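Local coordinates for protein CaaX farnesyltransferase alpha subunit Ram2 (Aspergillus fumigatus, PDB 4L9P) that probably works with its beta subunit to attach farnesyl groups, and probably geranylgeranyl groups, to CaaX proteins, at residues 58-63 / 88-93. The protein carries 1 engineered substitution. Sequence-based numbering, arbitrary orientation.
With EDO (1,2-ethanediol), chain G.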
ATOM      1  N   SER A  58      26.091   1.947  19.598  1.00 14.12           N
ATOM      2  CA  SER A  58      26.204   1.768  21.040  0.50 14.86           C
ATOM      3  C   SER A  58      26.307   3.132  21.771  1.00 14.55           C
ATOM      4  O   SER A  58      25.725   3.323  22.849  1.00 15.38           O
ATOM      5  CB  SER A  58      27.384   0.834  21.357  0.50 15.98           C
ATOM      6  OG  SER A  58      27.202  -0.441  20.722  0.50 16.30           O
ATOM      7  N   TYR A  59      26.985   4.094  21.162  1.00 14.14           N
ATOM      8  CA  TYR A  59      26.980   5.465  21.716  1.00 14.49           C
ATOM      9  C   TYR A  59      25.595   6.114  21.550  1.00 14.61           C
ATOM     10  O   TYR A  59      25.144   6.853  22.418  1.00 15.85           O
ATOM     11  CB  TYR A  59      28.101   6.347  21.063  1.00 14.35           C
ATOM     12  CG  TYR A  59      29.420   6.117  21.769  1.00 15.75           C
ATOM     13  CD1 TYR A  59      30.258   5.078  21.397  1.00 16.52           C
ATOM     14  CD2 TYR A  59      29.732   6.847  22.887  1.00 17.33           C
ATOM     15  CE1 TYR A  59      31.470   4.830  22.103  1.00 18.08           C
ATOM     16  CE2 TYR A  59      30.903   6.581  23.591  1.00 18.26           C
ATOM     17  CZ  TYR A  59      31.741   5.599  23.174  1.00 18.66           C
ATOM     18  OH  TYR A  59      32.936   5.329  23.847  1.00 20.97           O
ATOM     19  N   LEU A  60      24.882   5.814  20.441  1.00 13.01           N
ATOM     20  CA  LEU A  60      23.557   6.392  20.284  1.00 13.23           C
ATOM     21  C   LEU A  60      22.600   5.874  21.382  1.00 13.49           C
ATOM     22  O   LEU A  60      21.798   6.648  21.951  1.00 13.94           O
ATOM     23  CB  LEU A  60      23.011   6.036  18.870  1.00 13.86           C
ATOM     24  CG  LEU A  60      21.672   6.768  18.630  1.00 14.73           C
ATOM     25  CD1 LEU A  60      21.861   8.274  18.498  1.00 15.91           C
ATOM     26  CD2 LEU A  60      20.915   6.204  17.396  1.00 15.93           C
ATOM     27  N   ARG A  61      22.691   4.592  21.691  1.00 13.87           N
ATOM     28  CA  ARG A  61      21.857   4.063  22.769  1.00 14.53           C
ATOM     29  C   ARG A  61      22.114   4.844  24.069  1.00 15.53           C
ATOM     30  O   ARG A  61      21.181   5.195  24.781  1.00 16.70           O
ATOM     31  CB  ARG A  61      22.122   2.567  23.023  1.00 15.29           C
ATOM     32  CG  ARG A  61      21.357   1.685  22.062  1.00 17.24           C
ATOM     33  CD  ARG A  61      21.436   0.191  22.475  1.00 18.83           C
ATOM     34  NE  ARG A  61      22.718  -0.298  22.034  1.00 20.83           N
ATOM     35  CZ  ARG A  61      22.998  -0.835  20.852  1.00 20.57           C
ATOM     36  NH1 ARG A  61      22.059  -1.121  19.934  1.00 19.69           N
ATOM     37  NH2 ARG A  61      24.252  -1.141  20.630  1.00 21.52           N
ATOM     38  N   ALA A  62      23.381   5.133  24.360  1.00 15.10           N
ATOM     39  CA  ALA A  62      23.700   5.842  25.587  1.00 16.24           C
ATOM     40  C   ALA A  62      23.181   7.271  25.592  1.00 16.40           C
ATOM     41  O   ALA A  62      22.641   7.735  26.598  1.00 18.13           O
ATOM     42  CB  ALA A  62      25.252   5.839  25.803  1.00 17.01           C
ATOM     43  N   VAL A  63      23.397   8.020  24.513  1.00 14.89           N
ATOM     44  CA  VAL A  63      22.911   9.392  24.506  1.00 16.38           C
ATOM     45  C   VAL A  63      21.389   9.461  24.579  1.00 16.23           C
ATOM     46  O   VAL A  63      20.839  10.334  25.253  1.00 17.04           O
ATOM     47  CB  VAL A  63      23.505  10.297  23.376  1.00 17.80           C
ATOM     48  CG1 VAL A  63      24.986  10.528  23.649  1.00 18.78           C
ATOM     49  CG2 VAL A  63      23.305   9.717  21.985  1.00 18.89           C
ATOM     50  N   TYR A  88      15.125   4.795  11.370  1.00  7.94           N
ATOM     51  CA  TYR A  88      14.087   5.814  11.650  1.00  7.81           C
ATOM     52  C   TYR A  88      14.321   6.460  13.022  1.00  7.90           C
ATOM     53  O   TYR A  88      13.992   7.652  13.207  1.00  9.04           O
ATOM     54  CB  TYR A  88      12.650   5.202  11.544  1.00  8.16           C
ATOM     55  CG  TYR A  88      12.399   4.043  12.472  1.00  8.09           C
ATOM     56  CD1 TYR A  88      11.948   4.264  13.783  1.00  7.49           C
ATOM     57  CD2 TYR A  88      12.710   2.737  12.085  1.00  7.23           C
ATOM     58  CE1 TYR A  88      11.731   3.251  14.655  1.00  8.16           C
ATOM     59  CE2 TYR A  88      12.524   1.685  12.967  1.00  7.53           C
ATOM     60  CZ  TYR A  88      12.046   1.955  14.278  1.00  7.10           C
ATOM     61  OH  TYR A  88      11.925   0.907  15.166  1.00  7.82           O
ATOM     62  N   THR A  89      14.795   5.680  13.992  1.00  8.74           N
ATOM     63  CA  THR A  89      14.969   6.253  15.348  1.00  8.26           C
ATOM     64  C   THR A  89      15.976   7.438  15.333  1.00  8.27           C
ATOM     65  O   THR A  89      15.731   8.468  15.946  1.00  9.69           O
ATOM     66  CB  THR A  89      15.511   5.195  16.291  1.00  8.84           C
ATOM     67  OG1 THR A  89      14.575   4.102  16.355  1.00 10.09           O
ATOM     68  CG2 THR A  89      15.708   5.744  17.724  1.00 10.49           C
ATOM     69  N   VAL A  90      17.073   7.291  14.597  1.00  8.16           N
ATOM     70  CA  VAL A  90      18.112   8.347  14.696  1.00  8.45           C
ATOM     71  C   VAL A  90      17.610   9.655  14.088  1.00  8.23           C
ATOM     72  O   VAL A  90      17.964  10.741  14.552  1.00  8.91           O
ATOM     73  CB  VAL A  90      19.418   7.881  14.047  1.00 11.24           C
ATOM     74  CG1 VAL A  90      19.376   7.904  12.552  1.00 12.57           C
ATOM     75  CG2 VAL A  90      20.583   8.811  14.492  1.00 12.90           C
ATOM     76  N   TRP A  91      16.731   9.603  13.067  1.00  8.16           N
ATOM     77  CA  TRP A  91      16.198  10.856  12.512  1.00  8.67           C
ATOM     78  C   TRP A  91      15.286  11.563  13.514  1.00  9.48           C
ATOM     79  O   TRP A  91      15.308  12.797  13.631  1.00  9.81           O
ATOM     80  CB  TRP A  91      15.340  10.523  11.263  1.00  7.32           C
ATOM     81  CG  TRP A  91      16.113  10.200  10.061  1.00  7.13           C
ATOM     82  CD1 TRP A  91      16.445   8.934   9.549  1.00  6.75           C
ATOM     83  CD2 TRP A  91      16.701  11.145   9.184  1.00  7.68           C
ATOM     84  NE1 TRP A  91      17.197   9.079   8.391  1.00  7.38           N
ATOM     85  CE2 TRP A  91      17.364  10.426   8.153  1.00  8.06           C
ATOM     86  CE3 TRP A  91      16.767  12.541   9.179  1.00  9.09           C
ATOM     87  CZ2 TRP A  91      17.998  11.068   7.102  1.00  9.27           C
ATOM     88  CZ3 TRP A  91      17.417  13.172   8.118  1.00 10.98           C
ATOM     89  CH2 TRP A  91      18.012  12.447   7.092  1.00 10.77           C
ATOM     90  N   ILE A  92      14.442  10.797  14.198  1.00 10.10           N
ATOM     91  CA  ILE A  92      13.572  11.436  15.170  1.00 11.10           C
ATOM     92  C   ILE A  92      14.379  12.061  16.317  1.00  9.70           C
ATOM     93  O   ILE A  92      14.087  13.196  16.744  1.00 10.10           O
ATOM     94  CB  ILE A  92      12.573  10.403  15.731  1.00 13.50           C
ATOM     95  CG1 ILE A  92      11.652   9.982  14.563  1.00 16.30           C
ATOM     96  CG2 ILE A  92      11.771  10.954  16.934  1.00 13.93           C
ATOM     97  CD1 ILE A  92      11.037   8.740  14.789  1.00 19.42           C
ATOM     98  N   TYR A  93      15.424  11.362  16.779  1.00  9.29           N
ATOM     99  CA  TYR A  93      16.274  11.919  17.826  1.00  9.69           C
ATOM    100  C   TYR A  93      17.026  13.167  17.287  1.00  8.94           C
ATOM    101  O   TYR A  93      17.126  14.177  17.983  1.00  9.64           O
ATOM    102  CB  TYR A  93      17.230  10.826  18.274  1.00 10.95           C
ATOM    103  CG  TYR A  93      18.191  11.244  19.343  1.00 14.56           C
ATOM    104  CD1 TYR A  93      17.766  11.811  20.486  1.00 17.44           C
ATOM    105  CD2 TYR A  93      19.567  11.033  19.152  1.00 16.20           C
ATOM    106  CE1 TYR A  93      18.730  12.208  21.516  1.00 17.44           C
ATOM    107  CE2 TYR A  93      20.500  11.377  20.096  1.00 18.18           C
ATOM    108  CZ  TYR A  93      20.084  11.965  21.284  1.00 18.06           C
ATOM    109  OH  TYR A  93      21.083  12.304  22.197  1.00 19.54           O
TER
HETATM  110  C1  EDO G 404      23.340  -2.238  16.185  1.00 22.68           C
HETATM  111  O1  EDO G 404      23.259  -1.584  17.448  1.00 22.10           O
HETATM  112  C2  EDO G 404      21.964  -2.495  15.632  1.00 22.87           C
HETATM  113  O2  EDO G 404      21.178  -1.291  15.555  1.00 20.69           O
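L60 and Y93 lie alongside each other, pointing opposite ways. L60 CD1 lies 3.6 Å from Y93 CD2 and meets the ring obliquely. The other methyl of L60 turns to V90, where CD2 comes within 3.9 Å of V90 CG2, and these two side chains are roughly perpendicular. L60 leaves its helix at a slant to segment 88-93, yet with CG anti to the backbone N (chi1 -174°) both methyls reach it. Y93 has the same first torsion (chi1 179°), which carries its ring across to V63. There V63 CG2 sits 3.8 Å from Y93 CE2, again oblique to the ring. V63 CB is 3.4 Å from Y93 OH. That hydroxyl is hydrogen-bonded to the carbonyl O of E68, just past helix 51-65, which helps hold the far end of the ring. Helix 71-83 packs against the same side chains: I80 on L60, T77 and I81 on V90, A73 on Y93. Beside the contact, R61 NH1 hydrogen-bonds O1 of a 1,2-ethanediol, probably from the crystallisation liquor, at 2.8 Å, and H194 O of the beta subunit. The two helix segments run at 45° with axes 11.9 Å apart, a gap spanned mainly by L60 and Y93. The arrangement joins helix 51-65 to helix 88-100. The contact is buried and apolar, so it rests on packing of methyls and ring, while the one polar tip within it is satisfied by a backbone carbonyl.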